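Long-range contacts in peptidoglycan D,D-transpeptidase FtsI (PDB 6SYN), which probably cross-links peptidoglycan as the class B D,D-transpeptidase of cell division in Yersinia pestis, and binds a beta-lactam-derived inhibitor in its transpeptidase domain: residues 182-187 with 503-508; 220-225 with 239-244; 246-251 with 457-462. All blocks are in the same frame, centred on the assembly; numbering follows the deposited sequence.

Interaction 1 (182-187 with 503-508); sequences DERLQA and LRTMNI. With ACT (acetate ion), chain C.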
ATOM      1  N   ASP A 182      -8.257  10.460  -2.454  1.00 11.68           N
ATOM      2  CA  ASP A 182      -9.443  11.042  -1.763  1.00 11.74           C
ATOM      3  C   ASP A 182      -9.224  10.865  -0.255  1.00 11.72           C
ATOM      4  O   ASP A 182      -8.944   9.720   0.156  1.00 11.69           O
ATOM      5  CB  ASP A 182     -10.743  10.416  -2.285  1.00 11.72           C
ATOM      6  CG  ASP A 182     -12.021  11.028  -1.729  1.00 11.87           C
ATOM      7  OD1 ASP A 182     -11.992  11.515  -0.584  1.00 11.91           O
ATOM      8  OD2 ASP A 182     -13.045  11.016  -2.449  1.00 12.02           O
ATOM      9  N   GLU A 183      -9.305  11.952   0.524  1.00 11.76           N
ATOM     10  CA  GLU A 183      -8.975  11.967   1.981  1.00 11.97           C
ATOM     11  C   GLU A 183      -9.965  11.071   2.738  1.00 11.62           C
ATOM     12  O   GLU A 183      -9.503  10.324   3.624  1.00 11.35           O
ATOM     13  CB  GLU A 183      -8.943  13.397   2.539  1.00 12.46           C
ATOM     14  CG  GLU A 183      -9.276  13.507   4.026  1.00 12.98           C
ATOM     15  CD  GLU A 183      -8.303  12.813   4.967  1.00 13.53           C
ATOM     16  OE1 GLU A 183      -7.171  12.549   4.530  1.00 14.65           O
ATOM     17  OE2 GLU A 183      -8.674  12.531   6.130  1.00 13.80           O
ATOM     18  N   ARG A 184     -11.261  11.153   2.413  1.00 11.22           N
ATOM     19  CA  ARG A 184     -12.335  10.320   3.019  1.00 11.09           C
ATOM     20  C   ARG A 184     -12.000   8.836   2.833  1.00 10.71           C
ATOM     21  O   ARG A 184     -12.215   8.058   3.788  1.00 10.79           O
ATOM     22  CB  ARG A 184     -13.698  10.584   2.369  1.00 11.32           C
ATOM     23  CG  ARG A 184     -14.300  11.957   2.636  1.00 11.50           C
ATOM     24  CD  ARG A 184     -15.536  12.196   1.781  1.00 11.59           C
ATOM     25  NE  ARG A 184     -15.232  11.997   0.366  1.00 11.73           N
ATOM     26  CZ  ARG A 184     -16.113  11.726  -0.600  1.00 11.79           C
ATOM     27  NH1 ARG A 184     -17.405  11.607  -0.338  1.00 11.86           N
ATOM     28  NH2 ARG A 184     -15.681  11.557  -1.839  1.00 11.71           N
ATOM     29  N   LEU A 185     -11.537   8.457   1.637  1.00 10.28           N
ATOM     30  CA  LEU A 185     -11.284   7.043   1.251  1.00 10.01           C
ATOM     31  C   LEU A 185      -9.935   6.592   1.827  1.00  9.83           C
ATOM     32  O   LEU A 185      -9.840   5.424   2.236  1.00  9.78           O
ATOM     33  CB  LEU A 185     -11.328   6.897  -0.276  1.00  9.88           C
ATOM     34  CG  LEU A 185     -12.633   7.291  -0.974  1.00  9.83           C
ATOM     35  CD1 LEU A 185     -12.621   6.827  -2.422  1.00  9.81           C
ATOM     36  CD2 LEU A 185     -13.861   6.730  -0.269  1.00  9.88           C
ATOM     37  N   GLN A 186      -8.937   7.481   1.878  1.00  9.66           N
ATOM     38  CA  GLN A 186      -7.637   7.204   2.551  1.00  9.58           C
ATOM     39  C   GLN A 186      -7.893   6.971   4.047  1.00  9.48           C
ATOM     40  O   GLN A 186      -7.303   6.021   4.613  1.00  9.37           O
ATOM     41  CB  GLN A 186      -6.637   8.339   2.316  1.00  9.56           C
ATOM     42  CG  GLN A 186      -5.252   8.055   2.891  1.00  9.57           C
ATOM     43  CD  GLN A 186      -4.451   7.069   2.075  1.00  9.58           C
ATOM     44  OE1 GLN A 186      -4.887   6.593   1.031  1.00  9.61           O
ATOM     45  NE2 GLN A 186      -3.257   6.754   2.551  1.00  9.62           N
ATOM     46  N   ALA A 187      -8.748   7.799   4.653  1.00  9.50           N
ATOM     47  CA  ALA A 187      -9.154   7.715   6.076  1.00  9.51           C
ATOM     48  C   ALA A 187      -9.810   6.354   6.331  1.00  9.59           C
ATOM     49  O   ALA A 187      -9.411   5.685   7.305  1.00  9.50           O
ATOM     50  CB  ALA A 187     -10.076   8.855   6.429  1.00  9.50           C
ATOM     51  N   LEU A 503     -17.923   1.983  -1.830  1.00 15.77           N
ATOM     52  CA  LEU A 503     -19.132   1.901  -2.703  1.00 16.86           C
ATOM     53  C   LEU A 503     -20.202   2.886  -2.218  1.00 18.29           C
ATOM     54  O   LEU A 503     -20.860   3.507  -3.073  1.00 18.27           O
ATOM     55  CB  LEU A 503     -19.672   0.467  -2.703  1.00 16.58           C
ATOM     56  CG  LEU A 503     -18.857  -0.532  -3.521  1.00 16.43           C
ATOM     57  CD1 LEU A 503     -19.091  -1.956  -3.048  1.00 16.15           C
ATOM     58  CD2 LEU A 503     -19.173  -0.397  -5.003  1.00 16.56           C
ATOM     59  N   ARG A 504     -20.353   3.020  -0.897  1.00 20.17           N
ATOM     60  CA  ARG A 504     -21.398   3.856  -0.244  1.00 21.67           C
ATOM     61  C   ARG A 504     -20.993   5.335  -0.274  1.00 21.09           C
ATOM     62  O   ARG A 504     -21.843   6.163  -0.660  1.00 21.10           O
ATOM     63  CB  ARG A 504     -21.665   3.362   1.183  1.00 23.50           C
ATOM     64  CG  ARG A 504     -22.572   2.141   1.253  1.00 25.34           C
ATOM     65  CD  ARG A 504     -23.894   2.351   0.532  1.00 26.98           C
ATOM     66  NE  ARG A 504     -24.891   1.278   0.505  1.00 28.43           N
ATOM     67  CZ  ARG A 504     -24.847   0.090   1.117  1.00 30.49           C
ATOM     68  NH1 ARG A 504     -25.862  -0.745   0.960  1.00 31.69           N
ATOM     69  NH2 ARG A 504     -23.827  -0.292   1.871  1.00 30.95           N
ATOM     70  N   THR A 505     -19.757   5.658   0.116  1.00 20.31           N
ATOM     71  CA  THR A 505     -19.185   7.029   0.024  1.00 20.11           C
ATOM     72  C   THR A 505     -19.379   7.563  -1.398  1.00 20.03           C
ATOM     73  O   THR A 505     -19.868   8.690  -1.548  1.00 19.81           O
ATOM     74  CB  THR A 505     -17.688   7.052   0.364  1.00 20.24           C
ATOM     75  OG1 THR A 505     -17.483   6.495   1.663  1.00 19.93           O
ATOM     76  CG2 THR A 505     -17.106   8.449   0.311  1.00 20.36           C
ATOM     77  N   MET A 506     -19.021   6.750  -2.393  1.00 20.62           N
ATOM     78  CA  MET A 506     -19.007   7.108  -3.836  1.00 20.92           C
ATOM     79  C   MET A 506     -20.400   6.918  -4.454  1.00 21.60           C
ATOM     80  O   MET A 506     -20.504   7.034  -5.695  1.00 22.43           O
ATOM     81  CB  MET A 506     -17.977   6.242  -4.568  1.00 20.85           C
ATOM     82  CG  MET A 506     -16.560   6.466  -4.064  1.00 20.58           C
ATOM     83  SD  MET A 506     -16.105   8.222  -4.103  1.00 20.17           S
ATOM     84  CE  MET A 506     -15.995   8.477  -5.871  1.00 20.25           C
ATOM     85  N   ASN A 507     -21.416   6.648  -3.623  1.00 21.61           N
ATOM     86  CA  ASN A 507     -22.859   6.581  -3.983  1.00 21.78           C
ATOM     87  C   ASN A 507     -23.080   5.625  -5.160  1.00 21.57           C
ATOM     88  O   ASN A 507     -23.727   6.051  -6.135  1.00 21.69           O
ATOM     89  CB  ASN A 507     -23.418   7.962  -4.341  1.00 22.46           C
ATOM     90  CG  ASN A 507     -23.319   8.979  -3.223  1.00 22.99           C
ATOM     91  OD1 ASN A 507     -23.575   8.667  -2.061  1.00 22.98           O
ATOM     92  ND2 ASN A 507     -22.974  10.208  -3.572  1.00 23.83           N
ATOM     93  N   ILE A 508     -22.584   4.386  -5.081  1.00 21.44           N
ATOM     94  CA  ILE A 508     -22.701   3.390  -6.192  1.00 21.55           C
ATOM     95  C   ILE A 508     -23.995   2.588  -6.018  1.00 21.76           C
ATOM     96  O   ILE A 508     -24.197   2.019  -4.931  1.00 21.99           O
ATOM     97  CB  ILE A 508     -21.469   2.468  -6.273  1.00 21.49           C
ATOM     98  CG1 ILE A 508     -20.161   3.260  -6.368  1.00 21.68           C
ATOM     99  CG2 ILE A 508     -21.613   1.482  -7.424  1.00 21.31           C
ATOM    100  CD1 ILE A 508     -20.049   4.145  -7.594  1.00 21.63           C
TER
HETATM  101  C   ACT C 602     -19.124  12.061  -3.562  1.00 33.30           C
HETATM  102  O   ACT C 602     -18.829  10.899  -3.215  1.00 32.40           O
HETATM  103  OXT ACT C 602     -18.787  12.562  -4.655  1.00 33.18           O
HETATM  104  CH3 ACT C 602     -19.944  12.928  -2.589  1.00 32.87           C

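Interaction 2 (220-225 with 239-244); sequences MANSPS and MRNRAI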
ATOM      1  N   MET A 220      -3.875   4.824  -0.771  1.00 10.23           N
ATOM      2  CA  MET A 220      -2.598   4.082  -0.618  1.00 10.48           C
ATOM      3  C   MET A 220      -2.103   4.247   0.826  1.00 10.48           C
ATOM      4  O   MET A 220      -1.492   5.295   1.133  1.00 10.59           O
ATOM      5  CB  MET A 220      -1.551   4.616  -1.599  1.00 10.84           C
ATOM      6  CG  MET A 220      -0.286   3.787  -1.665  1.00 11.12           C
ATOM      7  SD  MET A 220       0.997   4.636  -2.613  1.00 11.62           S
ATOM      8  CE  MET A 220       0.836   3.822  -4.199  1.00 11.60           C
ATOM      9  N   ALA A 221      -2.365   3.254   1.680  1.00 10.32           N
ATOM     10  CA  ALA A 221      -2.089   3.302   3.133  1.00 10.20           C
ATOM     11  C   ALA A 221      -1.183   2.140   3.547  1.00 10.17           C
ATOM     12  O   ALA A 221      -1.181   1.097   2.870  1.00 10.05           O
ATOM     13  CB  ALA A 221      -3.384   3.285   3.901  1.00 10.19           C
ATOM     14  N   ASN A 222      -0.429   2.348   4.628  1.00 10.32           N
ATOM     15  CA  ASN A 222       0.487   1.355   5.243  1.00 10.36           C
ATOM     16  C   ASN A 222       0.335   1.430   6.761  1.00 10.47           C
ATOM     17  O   ASN A 222       0.142   2.540   7.294  1.00 10.43           O
ATOM     18  CB  ASN A 222       1.948   1.596   4.866  1.00 10.34           C
ATOM     19  CG  ASN A 222       2.149   1.822   3.382  1.00 10.41           C
ATOM     20  OD1 ASN A 222       2.148   0.869   2.602  1.00 10.35           O
ATOM     21  ND2 ASN A 222       2.322   3.075   2.987  1.00 10.21           N
ATOM     22  N   SER A 223       0.398   0.281   7.421  1.00 10.68           N
ATOM     23  CA  SER A 223       0.549   0.161   8.890  1.00 10.91           C
ATOM     24  C   SER A 223       1.745  -0.746   9.156  1.00 11.18           C
ATOM     25  O   SER A 223       1.816  -1.827   8.579  1.00 11.16           O
ATOM     26  CB  SER A 223      -0.709  -0.364   9.519  1.00 10.89           C
ATOM     27  OG  SER A 223      -0.572  -0.440  10.929  1.00 10.79           O
ATOM     28  N   PRO A 224       2.716  -0.349  10.012  1.00 11.51           N
ATOM     29  CA  PRO A 224       2.644   0.893  10.791  1.00 11.67           C
ATOM     30  C   PRO A 224       2.928   2.187  10.013  1.00 11.90           C
ATOM     31  O   PRO A 224       3.585   2.140   8.985  1.00 11.88           O
ATOM     32  CB  PRO A 224       3.756   0.694  11.827  1.00 11.59           C
ATOM     33  CG  PRO A 224       4.782  -0.128  11.086  1.00 11.55           C
ATOM     34  CD  PRO A 224       3.951  -1.104  10.279  1.00 11.53           C
ATOM     35  N   SER A 225       2.421   3.307  10.526  1.00 12.17           N
ATOM     36  CA  SER A 225       2.665   4.658   9.967  1.00 12.56           C
ATOM     37  C   SER A 225       3.545   5.438  10.942  1.00 13.10           C
ATOM     38  O   SER A 225       4.266   4.787  11.727  1.00 13.83           O
ATOM     39  CB  SER A 225       1.379   5.376   9.666  1.00 12.60           C
ATOM     40  OG  SER A 225       1.596   6.413   8.715  1.00 12.55           O
ATOM     41  N   MET A 239       9.491   4.464   7.527  1.00 34.27           N
ATOM     42  CA  MET A 239       9.093   5.758   6.906  1.00 32.39           C
ATOM     43  C   MET A 239       9.015   5.599   5.381  1.00 29.24           C
ATOM     44  O   MET A 239       8.530   6.540   4.713  1.00 28.04           O
ATOM     45  CB  MET A 239      10.115   6.842   7.254  1.00 34.08           C
ATOM     46  CG  MET A 239       9.755   8.215   6.744  1.00 34.67           C
ATOM     47  SD  MET A 239      10.481   9.506   7.780  1.00 36.66           S
ATOM     48  CE  MET A 239      10.571  10.842   6.589  1.00 35.63           C
ATOM     49  N   ARG A 240       9.494   4.462   4.861  1.00 26.03           N
ATOM     50  CA  ARG A 240       9.383   4.075   3.432  1.00 24.01           C
ATOM     51  C   ARG A 240       7.948   3.611   3.161  1.00 22.17           C
ATOM     52  O   ARG A 240       7.350   2.949   4.038  1.00 21.96           O
ATOM     53  CB  ARG A 240      10.408   2.995   3.068  1.00 24.05           C
ATOM     54  CG  ARG A 240      10.058   1.589   3.538  1.00 24.08           C
ATOM     55  CD  ARG A 240      11.109   0.557   3.165  1.00 23.85           C
ATOM     56  NE  ARG A 240      11.086  -0.569   4.090  1.00 24.05           N
ATOM     57  CZ  ARG A 240      10.324  -1.658   3.979  1.00 24.20           C
ATOM     58  NH1 ARG A 240      10.399  -2.600   4.906  1.00 24.10           N
ATOM     59  NH2 ARG A 240       9.497  -1.812   2.957  1.00 23.96           N
ATOM     60  N   ASN A 241       7.429   3.969   1.988  1.00 20.35           N
ATOM     61  CA  ASN A 241       6.070   3.618   1.506  1.00 19.21           C
ATOM     62  C   ASN A 241       6.096   2.157   1.049  1.00 18.67           C
ATOM     63  O   ASN A 241       6.515   1.909  -0.102  1.00 19.02           O
ATOM     64  CB  ASN A 241       5.643   4.580   0.394  1.00 19.03           C
ATOM     65  CG  ASN A 241       4.219   4.379  -0.079  1.00 18.78           C
ATOM     66  OD1 ASN A 241       3.561   3.413   0.300  1.00 18.62           O
ATOM     67  ND2 ASN A 241       3.739   5.289  -0.911  1.00 18.31           N
ATOM     68  N   ARG A 242       5.680   1.229   1.917  1.00 17.82           N
ATOM     69  CA  ARG A 242       5.742  -0.237   1.657  1.00 17.35           C
ATOM     70  C   ARG A 242       4.999  -0.591   0.359  1.00 16.47           C
ATOM     71  O   ARG A 242       5.420  -1.548  -0.297  1.00 16.25           O
ATOM     72  CB  ARG A 242       5.176  -1.020   2.844  1.00 17.88           C
ATOM     73  CG  ARG A 242       6.080  -1.029   4.070  1.00 18.41           C
ATOM     74  CD  ARG A 242       5.545  -1.914   5.181  1.00 18.61           C
ATOM     75  NE  ARG A 242       6.514  -2.167   6.246  1.00 19.02           N
ATOM     76  CZ  ARG A 242       7.131  -3.327   6.472  1.00 19.08           C
ATOM     77  NH1 ARG A 242       6.897  -4.384   5.708  1.00 19.30           N
ATOM     78  NH2 ARG A 242       7.982  -3.432   7.478  1.00 19.03           N
ATOM     79  N   ALA A 243       3.963   0.168  -0.012  1.00 15.83           N
ATOM     80  CA  ALA A 243       3.112  -0.079  -1.203  1.00 15.70           C
ATOM     81  C   ALA A 243       3.939  -0.019  -2.498  1.00 15.32           C
ATOM     82  O   ALA A 243       3.528  -0.676  -3.478  1.00 14.62           O
ATOM     83  CB  ALA A 243       1.970   0.906  -1.241  1.00 15.91           C
ATOM     84  N   ILE A 244       5.052   0.728  -2.502  1.00 15.11           N
ATOM     85  CA  ILE A 244       5.961   0.863  -3.681  1.00 15.04           C
ATOM     86  C   ILE A 244       7.348   0.259  -3.395  1.00 15.20           C
ATOM     87  O   ILE A 244       8.129   0.158  -4.365  1.00 15.29           O
ATOM     88  CB  ILE A 244       6.061   2.332  -4.158  1.00 14.88           C
ATOM     89  CG1 ILE A 244       6.458   3.307  -3.044  1.00 14.76           C
ATOM     90  CG2 ILE A 244       4.768   2.755  -4.839  1.00 14.74           C
ATOM     91  CD1 ILE A 244       7.034   4.616  -3.550  1.00 14.64           C
TER

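Interaction 3 (246-251 with 457-462); sequences DIFEPG and LAYTAG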
ATOM      1  N   ASP A 246       8.095  -2.533  -0.543  1.00 14.13           N
ATOM      2  CA  ASP A 246       7.917  -3.988  -0.305  1.00 13.94           C
ATOM      3  C   ASP A 246       7.689  -4.634  -1.673  1.00 13.76           C
ATOM      4  O   ASP A 246       6.744  -4.207  -2.372  1.00 13.66           O
ATOM      5  CB  ASP A 246       6.732  -4.319   0.607  1.00 14.02           C
ATOM      6  CG  ASP A 246       6.993  -4.220   2.101  1.00 14.17           C
ATOM      7  OD1 ASP A 246       8.178  -4.201   2.509  1.00 14.10           O
ATOM      8  OD2 ASP A 246       6.000  -4.189   2.850  1.00 14.34           O
ATOM      9  N   ILE A 247       8.528  -5.591  -2.066  1.00 13.59           N
ATOM     10  CA  ILE A 247       8.204  -6.501  -3.204  1.00 13.59           C
ATOM     11  C   ILE A 247       7.996  -7.900  -2.617  1.00 13.40           C
ATOM     12  O   ILE A 247       8.840  -8.347  -1.827  1.00 13.59           O
ATOM     13  CB  ILE A 247       9.228  -6.434  -4.362  1.00 13.57           C
ATOM     14  CG1 ILE A 247      10.446  -7.348  -4.176  1.00 13.70           C
ATOM     15  CG2 ILE A 247       9.626  -4.992  -4.651  1.00 13.54           C
ATOM     16  CD1 ILE A 247      11.417  -6.927  -3.107  1.00 13.62           C
ATOM     17  N   PHE A 248       6.856  -8.512  -2.933  1.00 13.22           N
ATOM     18  CA  PHE A 248       6.385  -9.798  -2.363  1.00 13.17           C
ATOM     19  C   PHE A 248       6.047 -10.772  -3.489  1.00 12.77           C
ATOM     20  O   PHE A 248       5.610 -10.318  -4.570  1.00 12.93           O
ATOM     21  CB  PHE A 248       5.107  -9.611  -1.540  1.00 13.35           C
ATOM     22  CG  PHE A 248       5.251  -8.830  -0.260  1.00 13.41           C
ATOM     23  CD1 PHE A 248       6.186  -9.193   0.698  1.00 13.57           C
ATOM     24  CD2 PHE A 248       4.419  -7.755   0.007  1.00 13.44           C
ATOM     25  CE1 PHE A 248       6.307  -8.476   1.880  1.00 13.60           C
ATOM     26  CE2 PHE A 248       4.530  -7.049   1.196  1.00 13.57           C
ATOM     27  CZ  PHE A 248       5.476  -7.410   2.129  1.00 13.58           C
ATOM     28  N   GLU A 249       6.190 -12.068  -3.212  1.00 12.24           N
ATOM     29  CA  GLU A 249       5.588 -13.147  -4.034  1.00 12.01           C
ATOM     30  C   GLU A 249       4.061 -13.020  -3.953  1.00 11.74           C
ATOM     31  O   GLU A 249       3.485 -12.989  -2.862  1.00 11.33           O
ATOM     32  CB  GLU A 249       6.155 -14.499  -3.596  1.00 11.96           C
ATOM     33  CG  GLU A 249       7.609 -14.668  -4.002  1.00 12.08           C
ATOM     34  CD  GLU A 249       8.093 -16.099  -4.150  1.00 12.24           C
ATOM     35  OE1 GLU A 249       8.335 -16.747  -3.112  1.00 12.45           O
ATOM     36  OE2 GLU A 249       8.231 -16.561  -5.303  1.00 12.14           O
ATOM     37  N   PRO A 250       3.365 -12.878  -5.107  1.00 11.53           N
ATOM     38  CA  PRO A 250       1.919 -12.640  -5.126  1.00 11.56           C
ATOM     39  C   PRO A 250       1.061 -13.827  -4.667  1.00 11.60           C
ATOM     40  O   PRO A 250      -0.061 -13.600  -4.258  1.00 11.53           O
ATOM     41  CB  PRO A 250       1.603 -12.312  -6.594  1.00 11.40           C
ATOM     42  CG  PRO A 250       2.731 -12.948  -7.367  1.00 11.44           C
ATOM     43  CD  PRO A 250       3.941 -12.867  -6.458  1.00 11.49           C
ATOM     44  N   GLY A 251       1.596 -15.047  -4.746  1.00 11.82           N
ATOM     45  CA  GLY A 251       0.890 -16.271  -4.323  1.00 12.13           C
ATOM     46  C   GLY A 251      -0.402 -16.453  -5.112  1.00 12.44           C
ATOM     47  O   GLY A 251      -0.479 -16.050  -6.267  1.00 12.44           O
ATOM     48  N   LEU A 457       2.041 -14.079   4.161  1.00 15.61           N
ATOM     49  CA  LEU A 457       1.382 -12.855   3.639  1.00 14.18           C
ATOM     50  C   LEU A 457      -0.106 -13.155   3.424  1.00 12.84           C
ATOM     51  O   LEU A 457      -0.427 -13.850   2.444  1.00 12.41           O
ATOM     52  CB  LEU A 457       2.028 -12.455   2.310  1.00 14.22           C
ATOM     53  CG  LEU A 457       3.518 -12.141   2.362  1.00 14.26           C
ATOM     54  CD1 LEU A 457       4.081 -12.027   0.956  1.00 14.28           C
ATOM     55  CD2 LEU A 457       3.772 -10.864   3.145  1.00 14.27           C
ATOM     56  N   ALA A 458      -0.969 -12.655   4.310  1.00 11.65           N
ATOM     57  CA  ALA A 458      -2.441 -12.748   4.185  1.00 10.76           C
ATOM     58  C   ALA A 458      -2.894 -11.732   3.134  1.00  9.99           C
ATOM     59  O   ALA A 458      -2.772 -10.517   3.384  1.00  9.69           O
ATOM     60  CB  ALA A 458      -3.114 -12.533   5.520  1.00 10.68           C
ATOM     61  N   TYR A 459      -3.375 -12.241   1.998  1.00  9.35           N
ATOM     62  CA  TYR A 459      -3.790 -11.474   0.798  1.00  8.94           C
ATOM     63  C   TYR A 459      -5.308 -11.524   0.628  1.00  8.75           C
ATOM     64  O   TYR A 459      -5.915 -12.586   0.840  1.00  8.72           O
ATOM     65  CB  TYR A 459      -3.204 -12.093  -0.471  1.00  8.78           C
ATOM     66  CG  TYR A 459      -1.809 -11.679  -0.858  1.00  8.66           C
ATOM     67  CD1 TYR A 459      -1.566 -10.446  -1.439  1.00  8.58           C
ATOM     68  CD2 TYR A 459      -0.743 -12.554  -0.730  1.00  8.64           C
ATOM     69  CE1 TYR A 459      -0.299 -10.077  -1.851  1.00  8.55           C
ATOM     70  CE2 TYR A 459       0.534 -12.199  -1.131  1.00  8.63           C
ATOM     71  CZ  TYR A 459       0.756 -10.955  -1.695  1.00  8.57           C
ATOM     72  OH  TYR A 459       2.007 -10.593  -2.098  1.00  8.60           O
ATOM     73  N   THR A 460      -5.895 -10.409   0.201  1.00  8.61           N
ATOM     74  CA  THR A 460      -7.209 -10.369  -0.489  1.00  8.44           C
ATOM     75  C   THR A 460      -7.164  -9.218  -1.494  1.00  8.30           C
ATOM     76  O   THR A 460      -6.939  -8.069  -1.077  1.00  8.23           O
ATOM     77  CB  THR A 460      -8.372 -10.311   0.509  1.00  8.49           C
ATOM     78  OG1 THR A 460      -8.501 -11.612   1.085  1.00  8.56           O
ATOM     79  CG2 THR A 460      -9.688  -9.919  -0.127  1.00  8.55           C
ATOM     80  N   ALA A 461      -7.311  -9.548  -2.774  1.00  8.28           N
ATOM     81  CA  ALA A 461      -7.387  -8.597  -3.903  1.00  8.31           C
ATOM     82  C   ALA A 461      -8.748  -8.775  -4.572  1.00  8.36           C
ATOM     83  O   ALA A 461      -9.316  -9.880  -4.456  1.00  8.47           O
ATOM     84  CB  ALA A 461      -6.259  -8.847  -4.870  1.00  8.29           C
ATOM     85  N   GLY A 462      -9.259  -7.737  -5.228  1.00  8.34           N
ATOM     86  CA  GLY A 462     -10.535  -7.851  -5.948  1.00  8.39           C
ATOM     87  C   GLY A 462     -11.040  -6.538  -6.498  1.00  8.47           C
ATOM     88  O   GLY A 462     -10.319  -5.513  -6.438  1.00  8.46           O
TER

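Interaction 1 (182-187 with 503-508)
One face of the R184 guanidinium lies against the methyl CG2 of T505, which sits off-centre toward the rim of the group, 3.2 Å from R184 NH1. At the edge, in plane, is an oxygen of an acetate ion, probably brought in by the crystallisation liquor; R184 NH1 donates to acetate O over 3.3 Å, and NH2 adds a weaker bond to the same atom. The sulfur of M506 approaches obliquely, with SD 4.1 Å from R184 NH2. D182, two residues back, holds the guanidinium from another side: R184 NH2 forms a salt bridge of 2.8 Å to the syn lone pair of D182 OD2, while NE reaches OD1 through a long, weak bond. The same OD1 accepts weakly from the backbone N of R184, so D182 both N-caps helix 183-199 and orients the arginine. The bend of the arginine chain at chi3 (-55°) turns its end back toward this carboxylate.

The two helix termini brought together here belong to helices packed on one side of the five-stranded antiparallel sheet of the penicillin-binding fold: the start of 183-199 and the end of 492-505. The latter closes in a Schellman motif, with N507 at positive phi, I508 N bonded to L503 O and N507 N to R504 O. Next to the arginine, L185 supplies the apolar part of the contact. Its CD2 meets T505 CG2 at 3.7 Å, and its CD1 lies 4.1 Å from M506 SD, the side chains of L185 and M506 crossing at about a right angle. T505 OG1 is bonded back to G501 O within its own helix, leaving the methyl to face R184 and L185.

Interaction 2 (220-225 with 239-244)
N222 and N241 meet amide to amide: N222 ND2 donates to N241 OD1 over 3.0 Å, with the two amide planes 73° apart. The donor stands above the carbonyl plane of N241, about 51° out of it. From the opposite face the same oxygen accepts from A243 N, so two N-H groups grip it, one from the strand and one from the helix. The other end of the N241 amide is used as well, since ND2 points at the sulfur SD of M220 in a weak but fairly straight bond of 3.3 Å. N222 OD1 in turn receives a weak bond from A243 N and lies 3.6 Å from R242 CB. Apolar atoms fill in beside this polar set: M220 CG rests on A243 CB at 3.7 Å, and its terminal CE reaches I244 CG2.

N241 can reach the strand because its CG is anti to the backbone N (chi1 -175°), which carries the amide across to M220 and N222. Farther out, the strand end is fixed by backbone bonds of A221 and S223 to strand 204-211, whose T206 also touches both N222 and A243. The R242 side chain runs extended away from the asparagines, and its NH1 makes a salt bridge with D246. The buried helix start is thus tied to the sheet through side-chain amides. N241 is the N-cap of the short helix 242-245, and the whole is an N-capped helix start, laid against the outermost strand 217-223 of the central antiparallel sheet in the penicillin-binding transpeptidase fold.

Interaction 3 (246-251 with 457-462)
A buried contact of mixed character, one hydrogen bond flanked by aromatic and aliphatic packing, joins the loop leading from helix 242-245 toward helix 255-264 to strand 455-464 of the central sheet. Its polar element is the hydroxyl of Y459, whose OH donates to the backbone carbonyl O of E249 over 2.9 Å. The hydroxyl stands well above the carbonyl plane, 51° out of it, while E249 O itself lies near the plane of the tyrosine ring, at its edge. A second carbonyl, P250 O, covers one face of that ring, offset toward the rim and 3.5 Å from Y459 CE2. Two successive carbonyls of the loop therefore meet one side chain, one at its edge and the other over its face.

This loop runs directly into S252, which with K255 forms an SxxK pattern at a helix start, as in the penicillin-binding transpeptidases; both residues line the pocket of the bound inhibitor. The Y459 side chain is about 6 Å from that ligand, near the pocket without touching the SxxK residues; its bond to E249 O may help to place the loop before S252.

On the other flank L457 packs on F248. Its CD2 sits over the face of the phenyl ring in a CH-pi contact, with L457 CD2 3.9 Å from the F248 ring centroid and 17° off the normal, while L457 CD1 touches F248 CD1 at 3.5 Å. Both methyls thus meet the ring, CD1 lying near F248 CG as well. F248 CB also closes on the tyrosine, 3.3 Å from Y459 OH. The E249 carboxylate turns elsewhere, to G365 N and Y452 OH.

How the interactions relate
Followed from the N terminus, the chain enters helix 183-199 at interaction 1, whose partner comes only near the C-terminal end, so this contact closes a loop of more than 300 residues. Interactions 2 and 3 fall within that span, in series: 220-225 meets 239-244 after a short excursion, and then 246-251 waits some 200 residues for 457-462. No two loops cross. Interactions 1 and 2 touch where Q186 NE2 lies 2.7 Å from M220 O, probably a hydrogen bond, while a salt bridge from R240 to D246 joins 2 to 3. Interaction 1 joins two helix ends, while 2 and 3 fasten the start of helix 242-245 and the loop before S252 to strands of one sheet.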